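Local coordinates for possible glutathione S-transferase (Rhodopseudomonas palustris, PDB 3M8N), which probably catalyses the conjugation of glutathione to electrophilic compounds, at residues Y7-S12 against V34-G39; A138-M143 against S180-V185. One frame throughout, in Å; residues are numbered along the deposited sequence.

Overall arrangement
Contact 1 comes first along the chain and lies in the N-terminal domain, where the end of strand 4-8 meets the loop that follows its parallel neighbour, strand 29-33. Contact 2 belongs to the all-helical C-terminal domain and joins helix 129-146 to the start of helix 183-193. The two sit on opposite sides of the chain's centre, with their centres 29 Å apart and their nearest atoms about 16 Å apart. Helix 87-117 links them indirectly: it packs against Met-9 and Leu-37 of contact 1 and against Ala-139 and Val-142 of contact 2. Contact 1 thus lies within the thioredoxin-like domain and contact 2 within the helical domain, the two-domain build of glutathione transferases.

Contact 1 (Y7-S12 against V34-G39); sequences YSMQRS and VDILRG
The ring of Tyr-7 meets Val-34 at its edge: methyl CG2 lies in the ring plane, 4.0 Å from CD1, and also touches CB. Hydrocarbon thus flanks the base of the tyrosine, while its hydroxyl bonds to Lys-49. The other flat group, the carboxylate of Asp-35, is approached from above its plane by the N-H of Leu-37, with N to OD1 at 3.1 Å. This Asx turn suits an aspartate, whose short side chain reaches the N-H two residues on, at the 3-10 segment 36-37.

Backbone pairing sets the two segments side by side. Val-34 N donates to Ser-8 O at 3.0 Å. Since Ser-8 is also backbone-bonded to Val-32, the parallel ladder runs on just past strand 29-33.

Met-9, modelled as selenomethionine, lies between the two segments. With CG anti to the backbone N (chi1 -167°), the side chain runs out past Val-34, whose O lies 3.4 Å from Met-9 CB. It crosses Ile-36 at about a right angle, and Met-9 SE packs tightly against Ile-36 CB at 3.4 Å. An unbranched side chain of this length puts SE beside Ile-36 and still brings CE to 4.4 Å from Leu-37 CG; Leu-117 of helix 87-117 touches both Met-9 and Leu-37.

A type I turn from Met-9 to Ser-12 follows the strand, and Ser-12 is the N-cap of helix 13-24. Strand 4-8, helix 13-24 and parallel strand 29-33 form the beta-alpha-beta unit of the thioredoxin-like fold; in related transferases the loop after its first strand borders the glutathione site.

Contact 2 (A138-M143 against S180-V185); sequences AALQVM and STFPAV
Aromatic contacts centre on Phe-182, whose ring takes Leu-140 CB over one face in a CH-pi interaction. CB lies 4.2 Å from the centroid of the Phe-182 ring, only 19° off the normal. On the opposite face sits Thr-181 OG1, 3.7 Å above the plane of the Phe-182 ring and offset toward its rim. The phenylalanine has CG anti to its own carbonyl carbon (chi1 -53°), which swings the ring against helix 129-146.

A polar approach comes at the ring's edge. Gln-141 starts out away from the partner segment, but a bend at chi2 (63°) brings its amide back, and OE1 stops 3.1 Å from Phe-182 CE1. The oxygen thus faces the weakly positive C-H rim, with the amide and ring planes inclined to one another. An alanine in place of Phe-182 would probably open a gap beside Leu-140 CB and take away the ring edge that the Gln-141 amide oxygen meets.

Apolar packing continues on helix 183-193 through Val-185, a branched residue whose two methyls reach Leu-140 and Met-143 at once. Its CG2 rests 4.1 Å from Met-143 CB, while Val-185 CG1 is 4.5 Å from Leu-140 CD2. The same CG2 also lies against a backbone carbonyl, 3.9 Å from Leu-140 O.

Charge enters from Glu-144, on helix 129-146, whose carboxylate accepts the backbone N-H groups of Ala-184 and Val-185. Phe-182, at the N-cap position, has no side-chain acceptor to offer them. No hydrogen bond joins the two segments directly: the contact between them is mainly apolar, with Glu-144 adding hydrogen bonds from the same helix, its carboxylate probably favoured by the positive end of helix 183-193.

Contact 1 (Y7-S12 against V34-G39)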
# COMPACT_ATOMS: atom_id res chain seq x y z
N TYR A 7 -0.82 -5.84 18.69
CA TYR A 7 -1.76 -6.92 18.53
C TYR A 7 -1.37 -7.62 17.25
O TYR A 7 -1.27 -7.00 16.19
CB TYR A 7 -3.18 -6.40 18.44
CG TYR A 7 -3.66 -5.69 19.71
CD1 TYR A 7 -4.48 -6.34 20.63
CD2 TYR A 7 -3.32 -4.34 19.95
CE1 TYR A 7 -4.92 -5.67 21.76
CE2 TYR A 7 -3.76 -3.68 21.05
CZ TYR A 7 -4.54 -4.35 21.96
OH TYR A 7 -4.96 -3.66 23.07
N SER A 8 -1.10 -8.91 17.38
CA SER A 8 -0.36 -9.66 16.38
C SER A 8 -0.86 -11.07 16.23
O SER A 8 -1.22 -11.70 17.16
CB SER A 8 1.16 -9.66 16.75
OG SER A 8 1.93 -10.49 15.95
N MSE A 9 -0.90 -11.56 15.02
CA MSE A 9 -1.06 -12.95 14.81
C MSE A 9 0.25 -13.59 14.41
O MSE A 9 0.93 -13.15 13.51
CB MSE A 9 -2.10 -13.16 13.74
CG MSE A 9 -2.58 -14.57 13.64
SE MSE A 9 -3.92 -14.73 12.23
CE MSE A 9 -3.27 -16.37 11.45
N GLN A 10 0.59 -14.67 15.08
CA GLN A 10 1.92 -15.32 14.95
C GLN A 10 2.19 -15.79 13.52
O GLN A 10 3.23 -15.51 12.97
CB GLN A 10 2.05 -16.42 16.03
CG GLN A 10 3.40 -17.09 16.18
CD GLN A 10 4.51 -16.12 16.65
OE1 GLN A 10 4.29 -15.24 17.45
NE2 GLN A 10 5.67 -16.28 16.09
N ARG A 11 1.21 -16.41 12.89
CA ARG A 11 1.40 -17.00 11.56
C ARG A 11 0.88 -16.10 10.46
O ARG A 11 0.90 -16.47 9.30
CB ARG A 11 0.76 -18.41 11.48
CG ARG A 11 1.49 -19.53 12.33
CD ARG A 11 0.79 -20.92 12.30
NE ARG A 11 0.66 -21.39 10.92
CZ ARG A 11 1.37 -22.36 10.35
NH1 ARG A 11 2.29 -23.04 11.05
NH2 ARG A 11 1.16 -22.68 9.06
N SER A 12 0.45 -14.89 10.79
CA SER A 12 0.11 -13.90 9.78
C SER A 12 1.33 -13.18 9.16
O SER A 12 2.20 -12.68 9.90
CB SER A 12 -0.77 -12.90 10.45
OG SER A 12 -0.86 -11.78 9.67
N VAL A 34 -3.65 -12.32 18.77
CA VAL A 34 -5.01 -12.22 18.26
C VAL A 34 -5.14 -13.24 17.15
O VAL A 34 -4.53 -13.06 16.13
CB VAL A 34 -5.38 -10.81 17.66
CG1 VAL A 34 -6.83 -10.82 17.13
CG2 VAL A 34 -5.25 -9.71 18.68
N ASP A 35 -5.93 -14.29 17.34
CA ASP A 35 -6.10 -15.29 16.29
C ASP A 35 -7.29 -15.11 15.30
O ASP A 35 -8.42 -15.51 15.57
CB ASP A 35 -6.11 -16.69 16.90
CG ASP A 35 -6.05 -17.76 15.86
OD1 ASP A 35 -5.98 -17.42 14.66
OD2 ASP A 35 -6.10 -18.93 16.23
N ILE A 36 -6.98 -14.56 14.13
CA ILE A 36 -7.95 -14.29 13.05
C ILE A 36 -8.87 -15.47 12.77
O ILE A 36 -10.07 -15.30 12.56
CB ILE A 36 -7.20 -13.85 11.75
CG1 ILE A 36 -6.65 -12.44 11.95
CG2 ILE A 36 -8.06 -13.90 10.53
CD1 ILE A 36 -7.17 -11.74 13.19
N LEU A 37 -8.27 -16.65 12.79
CA LEU A 37 -8.94 -17.86 12.41
C LEU A 37 -9.91 -18.31 13.44
O LEU A 37 -10.77 -19.08 13.15
CB LEU A 37 -7.93 -18.98 12.13
CG LEU A 37 -6.92 -18.79 11.00
CD1 LEU A 37 -6.01 -19.98 11.02
CD2 LEU A 37 -7.60 -18.63 9.65
N ARG A 38 -9.81 -17.81 14.66
CA ARG A 38 -10.83 -18.08 15.64
C ARG A 38 -11.77 -16.87 15.91
O ARG A 38 -12.42 -16.78 16.98
CB ARG A 38 -10.16 -18.58 16.91
CG ARG A 38 -9.32 -19.77 16.66
CD ARG A 38 -8.28 -19.84 17.76
NE ARG A 38 -8.68 -20.73 18.85
CZ ARG A 38 -8.36 -22.03 18.92
NH1 ARG A 38 -7.61 -22.62 17.97
NH2 ARG A 38 -8.82 -22.75 19.96
N GLY A 39 -11.83 -15.96 14.95
CA GLY A 39 -12.73 -14.80 14.97
C GLY A 39 -12.40 -13.76 16.00
O GLY A 39 -13.23 -12.93 16.31

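Contact 2 (A138-M143 against S180-V185)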
# COMPACT_ATOMS: atom_id res chain seq x y z
N ALA A 138 4.17 -12.67 -12.00
CA ALA A 138 4.45 -11.44 -12.66
C ALA A 138 5.10 -10.44 -11.68
O ALA A 138 5.95 -9.67 -12.07
CB ALA A 138 3.21 -10.88 -13.23
N ALA A 139 4.69 -10.48 -10.40
CA ALA A 139 5.27 -9.62 -9.34
C ALA A 139 6.73 -10.02 -9.04
O ALA A 139 7.64 -9.18 -9.04
CB ALA A 139 4.41 -9.64 -8.08
N LEU A 140 6.95 -11.32 -8.79
CA LEU A 140 8.28 -11.85 -8.58
C LEU A 140 9.21 -11.54 -9.70
O LEU A 140 10.38 -11.37 -9.50
CB LEU A 140 8.20 -13.30 -8.41
CG LEU A 140 7.54 -13.73 -7.15
CD1 LEU A 140 7.11 -15.15 -7.33
CD2 LEU A 140 8.50 -13.63 -6.03
N GLN A 141 8.67 -11.36 -10.88
CA GLN A 141 9.47 -11.01 -12.03
C GLN A 141 9.84 -9.57 -12.04
O GLN A 141 10.94 -9.24 -12.45
CB GLN A 141 8.71 -11.32 -13.33
CG GLN A 141 9.60 -11.49 -14.53
CD GLN A 141 10.51 -12.69 -14.33
OE1 GLN A 141 10.01 -13.81 -14.12
NE2 GLN A 141 11.84 -12.45 -14.35
N VAL A 142 8.91 -8.71 -11.63
CA VAL A 142 9.22 -7.31 -11.44
C VAL A 142 10.33 -7.23 -10.40
O VAL A 142 11.25 -6.45 -10.53
CB VAL A 142 7.97 -6.46 -10.99
CG1 VAL A 142 8.38 -5.02 -10.72
CG2 VAL A 142 6.89 -6.47 -12.04
N MSE A 143 10.25 -8.07 -9.38
CA MSE A 143 11.26 -8.06 -8.34
C MSE A 143 12.62 -8.59 -8.81
O MSE A 143 13.66 -7.99 -8.53
CB MSE A 143 10.75 -8.82 -7.13
CG MSE A 143 9.60 -8.13 -6.37
SE MSE A 143 8.84 -9.36 -5.18
CE MSE A 143 10.08 -9.54 -3.80
N SER A 180 12.91 -21.34 -8.11
CA SER A 180 14.18 -21.74 -8.73
C SER A 180 14.54 -20.86 -9.91
O SER A 180 15.67 -20.64 -10.20
CB SER A 180 14.17 -23.22 -9.06
OG SER A 180 13.11 -23.55 -9.93
N THR A 181 13.57 -20.27 -10.54
CA THR A 181 13.76 -19.43 -11.70
C THR A 181 14.10 -17.94 -11.35
O THR A 181 14.26 -17.06 -12.23
CB THR A 181 12.45 -19.61 -12.54
OG1 THR A 181 12.02 -18.37 -13.12
CG2 THR A 181 11.25 -20.25 -11.61
N PHE A 182 14.23 -17.65 -10.04
CA PHE A 182 14.42 -16.28 -9.51
C PHE A 182 15.59 -16.24 -8.54
O PHE A 182 15.39 -16.09 -7.34
CB PHE A 182 13.17 -15.80 -8.77
CG PHE A 182 11.93 -15.90 -9.57
CD1 PHE A 182 11.59 -14.90 -10.48
CD2 PHE A 182 11.10 -17.01 -9.46
CE1 PHE A 182 10.42 -14.98 -11.24
CE2 PHE A 182 9.95 -17.11 -10.21
CZ PHE A 182 9.63 -16.09 -11.12
N PRO A 183 16.83 -16.37 -9.07
CA PRO A 183 18.07 -16.32 -8.26
C PRO A 183 18.33 -14.98 -7.58
O PRO A 183 18.77 -14.98 -6.44
CB PRO A 183 19.17 -16.62 -9.30
CG PRO A 183 18.54 -16.31 -10.63
CD PRO A 183 17.11 -16.61 -10.50
N ALA A 184 18.09 -13.86 -8.26
CA ALA A 184 18.25 -12.52 -7.70
C ALA A 184 17.30 -12.35 -6.55
O ALA A 184 17.68 -11.82 -5.51
CB ALA A 184 18.00 -11.47 -8.74
N VAL A 185 16.10 -12.88 -6.68
CA VAL A 185 15.15 -12.85 -5.58
C VAL A 185 15.66 -13.63 -4.44
O VAL A 185 15.57 -13.21 -3.33
CB VAL A 185 13.68 -13.29 -5.98
CG1 VAL A 185 12.80 -13.48 -4.76
CG2 VAL A 185 13.05 -12.24 -6.86